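Local coordinates for protein xyloglucanase (Paenibacillus pabuli, PDB 2JEP) that hydrolyses xyloglucan, a polysaccharide of the plant cell wall, by cutting its beta-1,4-glucan backbone as a family 5 glycoside hydrolase, at residues T280-T285 with A341-A346; G364-G367 with F371-F374. All blocks are in the same frame, centred on the assembly; numbering follows the deposited sequence.

Contact 1 of 2, residues T280-T285 with A341-A346; sequences TQWGAT and AAYAKA
Trp-282 NE1, which lies 4.0 Å from Tyr-343 CD1, hydrogen-bonds to the backbone oxygen of Gly-296. The polar corner of the indole is therefore satisfied farther along the same loop, just ahead of helix 298-313, and the contact with helix 336-353 is left mainly to carbon. The two segments share no hydrogen bond, and their 219 Å² of buried surface comes mainly from Trp-282, Tyr-343, Ala-342 and Ala-346. The rings form an edge-to-face (T-shaped) pair: their planes stand at 79°, and the centroid of the five-membered indole ring is 5.0 Å from that of the phenol. Tyr-343 CD1 points at one indole face, 3.7 Å from both Trp-282 CD2 and CE2, the two fusion carbons. The other end of Tyr-343 is held as well, because its OH is hydrogen-bonded to Ser-267 O. Farther along the helix, Ala-346 CB approaches the benzo end obliquely, 3.6 Å from Trp-282 CH2. The helix backbone joins in too, with Tyr-343 CA 3.8 Å from Trp-282 CE3. Torsions explain the reach: Trp-282 has CG anti to its own nitrogen (chi1 -177°), which carries the indole out from the loop and over the helix. With an alanine in place of Trp-282, the Tyr-343 edge would probably lose its aromatic partner, Ala-346 CB its benzo contact and Gly-296 O its indole donor. Around the pair, Glu-298 of helix 298-313 touches Trp-282, and Leu-301 of the same helix meets Ala-346. This is structural packing on the outer helical layer of the TIM barrel, where a long loop is pinned against helix 336-353. The chemistry implies an attachment that is apolar across the interface, with one hydrogen bond at the polar end of each ring likely to hold its plane in place.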
# COMPACT_ATOMS: atom_id res chain seq x y z
N THR A 280 -5.48 22.54 9.10
CA THR A 280 -5.13 21.70 10.23
C THR A 280 -6.33 20.95 10.83
O THR A 280 -6.16 20.24 11.82
CB THR A 280 -4.47 22.56 11.32
OG1 THR A 280 -5.37 23.62 11.64
CG2 THR A 280 -3.12 23.13 10.85
N GLN A 281 -7.51 21.09 10.22
CA GLN A 281 -8.72 20.48 10.74
C GLN A 281 -9.49 19.84 9.59
O GLN A 281 -9.30 20.20 8.44
CB GLN A 281 -9.60 21.52 11.46
CG GLN A 281 -8.80 22.38 12.45
CD GLN A 281 -9.65 23.26 13.30
OE1 GLN A 281 -10.88 23.36 13.13
NE2 GLN A 281 -9.01 23.91 14.25
N TRP A 282 -10.36 18.91 9.93
CA TRP A 282 -11.14 18.15 8.97
C TRP A 282 -12.43 17.65 9.61
O TRP A 282 -12.43 17.25 10.77
CB TRP A 282 -10.32 16.93 8.48
CG TRP A 282 -11.02 16.12 7.42
CD1 TRP A 282 -10.97 16.35 6.06
CD2 TRP A 282 -11.93 15.03 7.61
NE1 TRP A 282 -11.77 15.44 5.42
CE2 TRP A 282 -12.39 14.65 6.34
CE3 TRP A 282 -12.40 14.34 8.74
CZ2 TRP A 282 -13.26 13.59 6.17
CZ3 TRP A 282 -13.29 13.32 8.55
CH2 TRP A 282 -13.71 12.96 7.28
N GLY A 283 -13.48 17.63 8.82
CA GLY A 283 -14.74 17.05 9.19
C GLY A 283 -15.61 17.97 10.02
O GLY A 283 -15.25 19.09 10.37
N ALA A 284 -16.78 17.44 10.35
CA ALA A 284 -17.83 18.25 10.96
C ALA A 284 -17.44 18.84 12.30
O ALA A 284 -17.97 19.89 12.66
CB ALA A 284 -19.10 17.42 11.13
N THR A 285 -16.52 18.20 13.01
CA THR A 285 -16.14 18.69 14.33
C THR A 285 -15.06 19.78 14.31
O THR A 285 -14.70 20.31 15.36
CB THR A 285 -15.73 17.58 15.29
OG1 THR A 285 -14.47 17.03 14.87
CG2 THR A 285 -16.81 16.49 15.38
N ALA A 341 -7.38 12.05 14.41
CA ALA A 341 -8.21 10.97 14.90
C ALA A 341 -9.52 10.91 14.13
O ALA A 341 -9.92 9.83 13.69
CB ALA A 341 -8.45 11.11 16.40
N ALA A 342 -10.22 12.04 14.00
CA ALA A 342 -11.52 12.04 13.31
C ALA A 342 -11.38 11.53 11.88
O ALA A 342 -12.23 10.77 11.40
CB ALA A 342 -12.15 13.43 13.34
N TYR A 343 -10.33 11.98 11.19
CA TYR A 343 -10.08 11.56 9.81
C TYR A 343 -9.79 10.07 9.76
O TYR A 343 -10.34 9.35 8.93
CB TYR A 343 -8.88 12.33 9.27
CG TYR A 343 -8.51 12.12 7.83
CD1 TYR A 343 -9.31 12.57 6.82
CD2 TYR A 343 -7.36 11.48 7.49
CE1 TYR A 343 -8.97 12.44 5.52
CE2 TYR A 343 -7.00 11.31 6.16
CZ TYR A 343 -7.80 11.80 5.17
OH TYR A 343 -7.40 11.63 3.86
N ALA A 344 -8.93 9.58 10.65
CA ALA A 344 -8.59 8.17 10.62
C ALA A 344 -9.82 7.31 10.90
O ALA A 344 -10.02 6.27 10.26
CB ALA A 344 -7.48 7.83 11.63
N LYS A 345 -10.64 7.71 11.87
CA LYS A 345 -11.86 6.97 12.15
C LYS A 345 -12.80 6.97 10.96
O LYS A 345 -13.39 5.94 10.63
CB LYS A 345 -12.57 7.55 13.38
CG LYS A 345 -13.83 6.81 13.76
CD LYS A 345 -14.33 7.23 15.12
CE LYS A 345 -15.61 6.49 15.48
NZ LYS A 345 -15.98 6.77 16.88
N ALA A 346 -12.97 8.14 10.34
CA ALA A 346 -13.89 8.26 9.22
C ALA A 346 -13.44 7.39 8.05
O ALA A 346 -14.26 6.68 7.43
CB ALA A 346 -14.04 9.71 8.82

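Contact 2 of 2, residues G364-G367 with F371-F374; sequences GHNG and FALF
Ala-372 CB points at the 364-367 backbone and sits 3.2 Å from His-365 O and 3.3 Å from Asn-366 OD1, so the methyl is packed among polar atoms of the facing segment. Two hydrogen bonds accompany this close approach. Ala-372 N donates to His-365 O over 3.1 Å with an N-H...O angle of 160°, reaching the oxygen from above its carbonyl plane. The second bond uses a side chain: Asn-366 ND2 donates to Phe-374 O at 3.0 Å and is almost straight (176°). Phe-374 O lies practically in the plane of the Asn-366 amide, as expected for a well-aimed N-H, whereas ND2 stands above the carbonyl plane of Phe-374. Asn-366 holds CG beside its backbone nitrogen and anti to its carbonyl carbon (chi1 -68°), which swings the amide across Ala-372 CB to Phe-374. The other arm of that amide, OD1, is hydrogen-bonded with Thr-382 OG1, so both ends are engaged and the flip state is fixed. In the next shell, Asp-362 ties the two segments together: its OD1 accepts Gly-364 N and its OD2 accepts Leu-373 N. Asn-363 OD1 likewise takes both His-365 N and Phe-371 N. Gly-364 has a positive phi, which favours glycine where the chain leaves strand 357-362. Phe-371, whose ring meets Trp-361 edge-to-face, has a 1,2-ethanediol, probably from the crystallisation liquor, about 3 Å from its side chain. The loop thus folds back on itself just past the last barrel strand, at the end of the barrel where family 5 enzymes carry their active site. Its chemistry implies a shape set by one backbone bond, the Asn-366 amide and the side chains of Asp-362 and Asn-363, at and just past the end of strand 357-362.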
# COMPACT_ATOMS: atom_id res chain seq x y z
N GLY A 364 7.06 6.07 10.85
CA GLY A 364 7.99 6.06 11.95
C GLY A 364 8.41 7.42 12.45
O GLY A 364 9.10 7.51 13.47
N HIS A 365 8.00 8.49 11.75
CA HIS A 365 8.42 9.81 12.16
C HIS A 365 7.41 10.38 13.18
O HIS A 365 6.24 10.58 12.88
CB HIS A 365 8.55 10.72 10.96
CG HIS A 365 8.98 12.11 11.30
ND1 HIS A 365 8.53 13.21 10.61
CD2 HIS A 365 9.81 12.57 12.26
CE1 HIS A 365 9.06 14.30 11.14
NE2 HIS A 365 9.83 13.94 12.15
N ASN A 366 7.91 10.65 14.39
CA ASN A 366 7.18 11.32 15.45
C ASN A 366 7.73 12.72 15.52
O ASN A 366 8.88 12.92 15.93
CB ASN A 366 7.41 10.59 16.78
CG ASN A 366 6.76 9.21 16.80
OD1 ASN A 366 5.56 9.11 16.91
ND2 ASN A 366 7.56 8.16 16.58
N GLY A 367 6.93 13.69 15.11
CA GLY A 367 7.35 15.06 15.10
C GLY A 367 6.64 15.80 13.99
O GLY A 367 5.62 15.35 13.47
N PHE A 371 3.83 10.85 10.55
CA PHE A 371 2.68 9.95 10.49
C PHE A 371 2.69 8.86 11.58
O PHE A 371 1.76 8.07 11.66
CB PHE A 371 2.63 9.20 9.16
CG PHE A 371 2.20 10.00 7.96
CD1 PHE A 371 0.85 10.12 7.66
CD2 PHE A 371 3.13 10.48 7.07
CE1 PHE A 371 0.45 10.75 6.49
CE2 PHE A 371 2.73 11.11 5.89
CZ PHE A 371 1.39 11.23 5.61
N ALA A 372 3.73 8.78 12.39
CA ALA A 372 3.87 7.64 13.27
C ALA A 372 2.81 7.56 14.37
O ALA A 372 2.41 8.58 14.95
CB ALA A 372 5.24 7.69 13.91
N LEU A 373 2.42 6.32 14.70
CA LEU A 373 1.60 6.04 15.86
C LEU A 373 2.38 5.36 16.98
O LEU A 373 1.85 5.22 18.09
CB LEU A 373 0.41 5.14 15.51
CG LEU A 373 -0.40 5.53 14.27
CD1 LEU A 373 -1.51 4.49 14.02
CD2 LEU A 373 -0.95 6.96 14.38
N PHE A 374 3.61 4.93 16.67
CA PHE A 374 4.52 4.26 17.60
C PHE A 374 5.89 4.91 17.51
O PHE A 374 6.27 5.41 16.45
CB PHE A 374 4.68 2.78 17.24
CG PHE A 374 3.38 2.03 17.19
CD1 PHE A 374 2.88 1.39 18.33
CD2 PHE A 374 2.67 1.93 16.02
CE1 PHE A 374 1.69 0.70 18.28
CE2 PHE A 374 1.47 1.23 15.97
CZ PHE A 374 0.97 0.63 17.09

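In the fold
Both segments of contact 1 precede those of contact 2, and the chain connects them directly: helix 336-353, which carries residues 341-346, runs into strand 357-362, the eighth strand of the closed parallel barrel, and from there into the loop of contact 2. Their centres lie 18 Å apart and their nearest atoms about 7 Å, without touching. Helix 384-393 is a common neighbour, touched by Ala-341 and Ala-344, which come before strand 357-362, and by Leu-373 and Phe-374, which come after it. Together they belong to the closing part of this TIM barrel: a loop docked on the helix that leads into strand 357-362, and a folded loop beyond that strand.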